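Local coordinates for protein cleavage stimulation factor 77 (Encephalitozoon cuniculi, PDB 2UY1) that probably binds mRNA and is thought to act in the 3'-end processing of nuclear pre-mRNA, at residues M400-F403 and R404-D408; D412-A416 and D417-P421. All blocks are in the same frame, centred on the assembly; numbering follows the deposited sequence.

Contact 1 of 2, residues M400-F403 and R404-D408; sequences MELF and RELVD
The V407 CG2 methyl lies over one face of the F403 ring, one turn along helix 400-415, in the alpha-helical repeat array of the Suppressor of forked family, a member of the TPR clan. The two side chains run side by side, pointing the same way; the ring reaches there because CG stands opposite the backbone N (chi1 165°). From its root outward, CB of F403 sits 3.2 Å from R404 N, and CG and CD2 remain beside that same amide. Farther out the ring reaches the valine: CE1 is 4.1 Å and CZ 4.0 Å from V407 CG2. A compact apolar valine suits the position, since this methyl makes a CH-pi contact, CG2 lying 4.1 Å from the F403 ring centroid and 16° off the normal, offset toward the rim. The F403 ring also meets F395 of helix 384-397 edge-to-face, and an aromatic side chain of the neighbouring protein chain does the same. One residue round the helix, L402 CD1 packs on L406 CG at 4.2 Å, and both leucines touch E394. In the backbone of the F403-V407 pair, V407 N donates to F403 O at 3.0 Å, with a nearly straight N-H...O angle of 179°.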
ATOM      1  N   MET B 400     -17.008 -13.593  15.894  1.00 14.77           N
ATOM      2  CA  MET B 400     -16.535 -14.526  14.933  1.00 14.05           C
ATOM      3  C   MET B 400     -17.616 -14.957  13.997  1.00 14.78           C
ATOM      4  O   MET B 400     -17.346 -15.129  12.822  1.00 13.58           O
ATOM      5  CB  MET B 400     -15.833 -15.684  15.618  1.00 16.08           C
ATOM      6  CG  MET B 400     -14.495 -15.218  16.165  1.00 13.47           C
ATOM      7  SD  MET B 400     -13.381 -14.721  14.787  1.00 17.83           S
ATOM      8  CE  MET B 400     -13.111 -16.407  14.125  1.00 18.19           C
ATOM      9  N   GLU B 401     -18.850 -15.083  14.492  1.00 14.60           N
ATOM     10  CA  GLU B 401     -19.983 -15.463  13.629  1.00 16.34           C
ATOM     11  C   GLU B 401     -20.177 -14.464  12.495  1.00 15.91           C
ATOM     12  O   GLU B 401     -20.213 -14.831  11.304  1.00 16.46           O
ATOM     13  CB  GLU B 401     -21.297 -15.605  14.427  1.00 15.32           C
ATOM     14  CG  GLU B 401     -21.535 -16.971  14.934  1.00 19.33           C
ATOM     15  CD  GLU B 401     -22.974 -17.155  15.414  1.00 21.19           C
ATOM     16  OE1 GLU B 401     -23.845 -16.232  15.279  1.00 20.66           O
ATOM     17  OE2 GLU B 401     -23.242 -18.278  15.884  1.00 21.79           O
ATOM     18  N   LEU B 402     -20.272 -13.192  12.837  1.00 15.38           N
ATOM     19  CA  LEU B 402     -20.378 -12.202  11.771  1.00 13.98           C
ATOM     20  C   LEU B 402     -19.118 -12.097  10.866  1.00 13.90           C
ATOM     21  O   LEU B 402     -19.237 -11.929   9.638  1.00 15.17           O
ATOM     22  CB  LEU B 402     -20.788 -10.822  12.308  1.00 12.91           C
ATOM     23  CG  LEU B 402     -21.024  -9.668  11.273  1.00 13.34           C
ATOM     24  CD1 LEU B 402     -22.050  -9.974  10.073  1.00  9.78           C
ATOM     25  CD2 LEU B 402     -21.551  -8.427  11.991  1.00 13.68           C
ATOM     26  N   PHE B 403     -17.929 -12.126  11.484  1.00 14.89           N
ATOM     27  CA  PHE B 403     -16.631 -12.161  10.781  1.00 13.97           C
ATOM     28  C   PHE B 403     -16.685 -13.248   9.692  1.00 14.65           C
ATOM     29  O   PHE B 403     -16.337 -12.990   8.539  1.00 15.53           O
ATOM     30  CB  PHE B 403     -15.491 -12.388  11.811  1.00 13.02           C
ATOM     31  CG  PHE B 403     -14.163 -12.793  11.206  1.00 14.25           C
ATOM     32  CD1 PHE B 403     -13.282 -11.842  10.650  1.00 14.23           C
ATOM     33  CD2 PHE B 403     -13.815 -14.171  11.119  1.00 15.76           C
ATOM     34  CE1 PHE B 403     -12.053 -12.264  10.042  1.00 10.44           C
ATOM     35  CE2 PHE B 403     -12.646 -14.553  10.560  1.00 14.40           C
ATOM     36  CZ  PHE B 403     -11.745 -13.606  10.054  1.00 11.44           C
ATOM     37  N   ARG B 404     -17.183 -14.442  10.032  1.00 15.78           N
ATOM     38  CA  ARG B 404     -17.200 -15.590   9.105  0.50 14.29           C
ATOM     39  C   ARG B 404     -18.130 -15.322   7.938  1.00 16.23           C
ATOM     40  O   ARG B 404     -17.816 -15.647   6.773  1.00 15.69           O
ATOM     41  CB  ARG B 404     -17.598 -16.889   9.805  0.50 14.03           C
ATOM     42  CG  ARG B 404     -16.496 -17.607  10.538  0.50 11.76           C
ATOM     43  CD  ARG B 404     -16.928 -19.017  11.039  0.50 11.12           C
ATOM     44  NE  ARG B 404     -15.740 -19.775  11.447  0.50  5.31           N
ATOM     45  CZ  ARG B 404     -15.013 -20.477  10.598  0.50  6.63           C
ATOM     46  NH1 ARG B 404     -15.402 -20.533   9.341  0.50  4.03           N
ATOM     47  NH2 ARG B 404     -13.954 -21.138  11.009  0.50  4.94           N
ATOM     48  N   GLU B 405     -19.271 -14.676   8.221  1.00 15.70           N
ATOM     49  CA  GLU B 405     -20.250 -14.251   7.200  1.00 14.74           C
ATOM     50  C   GLU B 405     -19.686 -13.172   6.262  1.00 13.39           C
ATOM     51  O   GLU B 405     -19.813 -13.270   5.052  1.00 13.45           O
ATOM     52  CB  GLU B 405     -21.547 -13.757   7.830  1.00 15.27           C
ATOM     53  CG  GLU B 405     -22.550 -14.889   8.271  1.00 18.88           C
ATOM     54  CD  GLU B 405     -23.670 -14.396   9.211  1.00 17.56           C
ATOM     55  OE1 GLU B 405     -23.791 -13.185   9.497  1.00 19.32           O
ATOM     56  OE2 GLU B 405     -24.417 -15.229   9.698  1.00 21.00           O
ATOM     57  N   LEU B 406     -19.027 -12.154   6.793  1.00 12.55           N
ATOM     58  CA  LEU B 406     -18.344 -11.155   5.950  1.00 11.60           C
ATOM     59  C   LEU B 406     -17.206 -11.718   5.051  1.00 10.45           C
ATOM     60  O   LEU B 406     -17.036 -11.240   3.931  1.00 12.24           O
ATOM     61  CB  LEU B 406     -17.736 -10.055   6.810  1.00 10.93           C
ATOM     62  CG  LEU B 406     -18.704  -9.197   7.609  1.00 10.12           C
ATOM     63  CD1 LEU B 406     -17.909  -8.321   8.577  1.00  9.51           C
ATOM     64  CD2 LEU B 406     -19.520  -8.336   6.626  1.00 16.02           C
ATOM     65  N   VAL B 407     -16.385 -12.618   5.564  1.00 10.91           N
ATOM     66  CA  VAL B 407     -15.484 -13.437   4.732  1.00 13.77           C
ATOM     67  C   VAL B 407     -16.240 -14.231   3.629  1.00 14.96           C
ATOM     68  O   VAL B 407     -15.889 -14.152   2.468  1.00 15.60           O
ATOM     69  CB  VAL B 407     -14.606 -14.404   5.573  1.00 13.27           C
ATOM     70  CG1 VAL B 407     -13.725 -15.256   4.606  1.00 12.86           C
ATOM     71  CG2 VAL B 407     -13.735 -13.605   6.597  1.00  9.65           C
ATOM     72  N   ASP B 408     -17.304 -14.946   3.975  1.00 16.52           N
ATOM     73  CA  ASP B 408     -18.084 -15.679   2.938  1.00 18.73           C
ATOM     74  C   ASP B 408     -18.509 -14.682   1.891  1.00 18.83           C
ATOM     75  O   ASP B 408     -18.370 -14.919   0.662  1.00 20.87           O
ATOM     76  CB  ASP B 408     -19.397 -16.279   3.449  1.00 18.35           C
ATOM     77  CG  ASP B 408     -19.227 -17.507   4.296  1.00 24.00           C
ATOM     78  OD1 ASP B 408     -18.189 -18.173   4.159  1.00 26.42           O
ATOM     79  OD2 ASP B 408     -20.158 -17.786   5.117  1.00 27.76           O
TER

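Contact 2 of 2, residues D412-A416 and D417-P421; sequences DAIKA and DAILP
Two carbonyl groups of the last helical turn, those of A413 and I414, receive the chain as it turns back, and their planes are used quite differently. At A413 the amide of A418 arrives nearly along the C=O axis, A418 N to A413 O being 2.8 Å. At I414 the amide of D417 stands above the carbonyl plane, 64° out of it, with D417 N 3.0 Å from I414 O. This pair, the shorter-range bond enclosed by the longer, is a Schellman motif, which ends helix 400-415. D417 takes the left-handed conformation (phi 52°) more often found for glycine at this position. The methyls of A416 CB and A418 CB come within 4.2 Å. Beyond the turn I419 brings apolar bulk back to the helix. Its CG1 stands beside the backbone N (chi1 -63°), which sets CG1 4.0 Å from A413 CB and CD1 3.8 Å from I414 CG1, the two isoleucines running side by side. K415, whose side chain leads away from the turn, makes a salt bridge through NZ to an acidic side chain of the neighbouring protein chain. A413 and I419 both lie against W387 of helix 384-397, and L420 exchanges backbone bonds with K382 just before that helix.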
ATOM      1  N   ASP B 412     -17.695 -14.554  -2.172  1.00 18.29           N
ATOM      2  CA  ASP B 412     -18.831 -14.483  -3.096  1.00 19.50           C
ATOM      3  C   ASP B 412     -18.747 -13.317  -4.085  1.00 20.09           C
ATOM      4  O   ASP B 412     -19.041 -13.491  -5.274  1.00 20.05           O
ATOM      5  CB  ASP B 412     -20.170 -14.401  -2.355  1.00 20.20           C
ATOM      6  CG  ASP B 412     -20.485 -15.694  -1.593  1.00 24.27           C
ATOM      7  OD1 ASP B 412     -19.860 -16.724  -1.936  1.00 21.83           O
ATOM      8  OD2 ASP B 412     -21.291 -15.658  -0.618  1.00 25.61           O
ATOM      9  N   ALA B 413     -18.384 -12.147  -3.586  1.00 18.95           N
ATOM     10  CA  ALA B 413     -18.276 -10.941  -4.382  1.00 19.86           C
ATOM     11  C   ALA B 413     -17.130 -11.001  -5.395  1.00 20.47           C
ATOM     12  O   ALA B 413     -17.291 -10.497  -6.496  1.00 21.45           O
ATOM     13  CB  ALA B 413     -18.133  -9.699  -3.453  1.00 20.84           C
ATOM     14  N   ILE B 414     -15.945 -11.493  -4.978  1.00 20.16           N
ATOM     15  CA  ILE B 414     -14.818 -11.736  -5.902  1.00 20.69           C
ATOM     16  C   ILE B 414     -15.318 -12.678  -7.045  1.00 21.30           C
ATOM     17  O   ILE B 414     -15.145 -12.386  -8.257  1.00 22.06           O
ATOM     18  CB  ILE B 414     -13.608 -12.377  -5.179  1.00 19.73           C
ATOM     19  CG1 ILE B 414     -13.027 -11.450  -4.086  1.00 17.89           C
ATOM     20  CG2 ILE B 414     -12.535 -12.857  -6.167  1.00 20.03           C
ATOM     21  CD1 ILE B 414     -12.008 -12.140  -3.206  1.00 17.16           C
ATOM     22  N   LYS B 415     -15.961 -13.769  -6.643  1.00 21.95           N
ATOM     23  CA  LYS B 415     -16.477 -14.781  -7.584  1.00 23.99           C
ATOM     24  C   LYS B 415     -17.463 -14.182  -8.604  1.00 23.87           C
ATOM     25  O   LYS B 415     -17.343 -14.453  -9.810  1.00 24.44           O
ATOM     26  CB  LYS B 415     -17.109 -15.946  -6.825  1.00 21.79           C
ATOM     27  CG  LYS B 415     -17.387 -17.189  -7.642  1.00 27.06           C
ATOM     28  CD  LYS B 415     -18.142 -18.244  -6.825  1.00 27.27           C
ATOM     29  CE  LYS B 415     -19.052 -19.082  -7.722  1.00 38.63           C
ATOM     30  NZ  LYS B 415     -18.208 -20.030  -8.601  1.00 40.41           N
ATOM     31  N   ALA B 416     -18.396 -13.357  -8.124  1.00 22.89           N
ATOM     32  CA  ALA B 416     -19.399 -12.668  -8.972  1.00 24.92           C
ATOM     33  C   ALA B 416     -18.828 -11.481  -9.753  1.00 25.50           C
ATOM     34  O   ALA B 416     -19.559 -10.808 -10.477  1.00 27.15           O
ATOM     35  CB  ALA B 416     -20.620 -12.202  -8.141  1.00 24.25           C
ATOM     36  N   ASP B 417     -17.537 -11.228  -9.591  1.00 26.41           N
ATOM     37  CA  ASP B 417     -16.867 -10.055 -10.166  1.00 27.98           C
ATOM     38  C   ASP B 417     -17.600  -8.755  -9.800  1.00 27.86           C
ATOM     39  O   ASP B 417     -17.662  -7.807 -10.583  1.00 28.03           O
ATOM     40  CB  ASP B 417     -16.563 -10.262 -11.664  1.00 29.40           C
ATOM     41  CG  ASP B 417     -15.743  -9.117 -12.288  1.00 33.64           C
ATOM     42  OD1 ASP B 417     -14.804  -8.555 -11.654  1.00 36.46           O
ATOM     43  OD2 ASP B 417     -16.039  -8.786 -13.453  1.00 36.06           O
ATOM     44  N   ALA B 418     -18.109  -8.718  -8.557  1.00 26.94           N
ATOM     45  CA  ALA B 418     -18.862  -7.608  -7.987  1.00 26.02           C
ATOM     46  C   ALA B 418     -18.060  -6.613  -7.152  1.00 26.11           C
ATOM     47  O   ALA B 418     -18.642  -5.703  -6.563  1.00 27.02           O
ATOM     48  CB  ALA B 418     -20.006  -8.177  -7.103  1.00 25.43           C
ATOM     49  N   ILE B 419     -16.753  -6.783  -7.007  1.00 25.20           N
ATOM     50  CA  ILE B 419     -16.022  -5.795  -6.185  1.00 24.65           C
ATOM     51  C   ILE B 419     -15.738  -4.555  -7.025  1.00 24.69           C
ATOM     52  O   ILE B 419     -15.298  -4.642  -8.156  1.00 25.40           O
ATOM     53  CB  ILE B 419     -14.723  -6.353  -5.609  1.00 24.59           C
ATOM     54  CG1 ILE B 419     -15.027  -7.530  -4.638  1.00 25.06           C
ATOM     55  CG2 ILE B 419     -13.804  -5.217  -5.065  1.00 21.87           C
ATOM     56  CD1 ILE B 419     -13.994  -7.816  -3.595  1.00 25.50           C
ATOM     57  N   LEU B 420     -15.990  -3.381  -6.478  1.00 25.43           N
ATOM     58  CA  LEU B 420     -15.683  -2.181  -7.249  1.00 24.40           C
ATOM     59  C   LEU B 420     -14.170  -2.115  -7.486  1.00 25.44           C
ATOM     60  O   LEU B 420     -13.367  -2.519  -6.626  1.00 24.57           O
ATOM     61  CB  LEU B 420     -16.188  -0.935  -6.565  1.00 23.47           C
ATOM     62  CG  LEU B 420     -17.678  -0.811  -6.357  1.00 23.03           C
ATOM     63  CD1 LEU B 420     -17.834   0.378  -5.388  1.00 22.02           C
ATOM     64  CD2 LEU B 420     -18.357  -0.600  -7.719  1.00 20.90           C
ATOM     65  N   PRO B 421     -13.766  -1.633  -8.668  1.00 25.37           N
ATOM     66  CA  PRO B 421     -12.370  -1.308  -8.943  1.00 27.00           C
ATOM     67  C   PRO B 421     -11.671  -0.435  -7.860  1.00 27.87           C
ATOM     68  O   PRO B 421     -12.270   0.515  -7.323  1.00 28.10           O
ATOM     69  CB  PRO B 421     -12.460  -0.537 -10.295  1.00 26.50           C
ATOM     70  CG  PRO B 421     -13.614  -1.106 -10.939  1.00 25.34           C
ATOM     71  CD  PRO B 421     -14.629  -1.357  -9.829  1.00 26.62           C
TER

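In the fold
Contact 1 lies wholly within helix 400-415, near its start; contact 2 joins the last turn of that helix to the following loop, and their centres are about 17 Å apart. Contact 1 is partly buried: regular i to i+4 backbone bonds carry a row of large apolar and aromatic side chains, directed at helices 370-379 and 384-397 and at the neighbouring protein chain. Contact 2 is a surface contact, where the regular bonding gives way to a Schellman turn with small alanines and D417, after which I419 packs back on A413 and I414. Helix 384-397 backs both, through F395 and E394 in the first and W387 in the second. Each also sends a charged side chain, R404 (in the conformer given) or K415, to an acidic partner on the neighbouring chain.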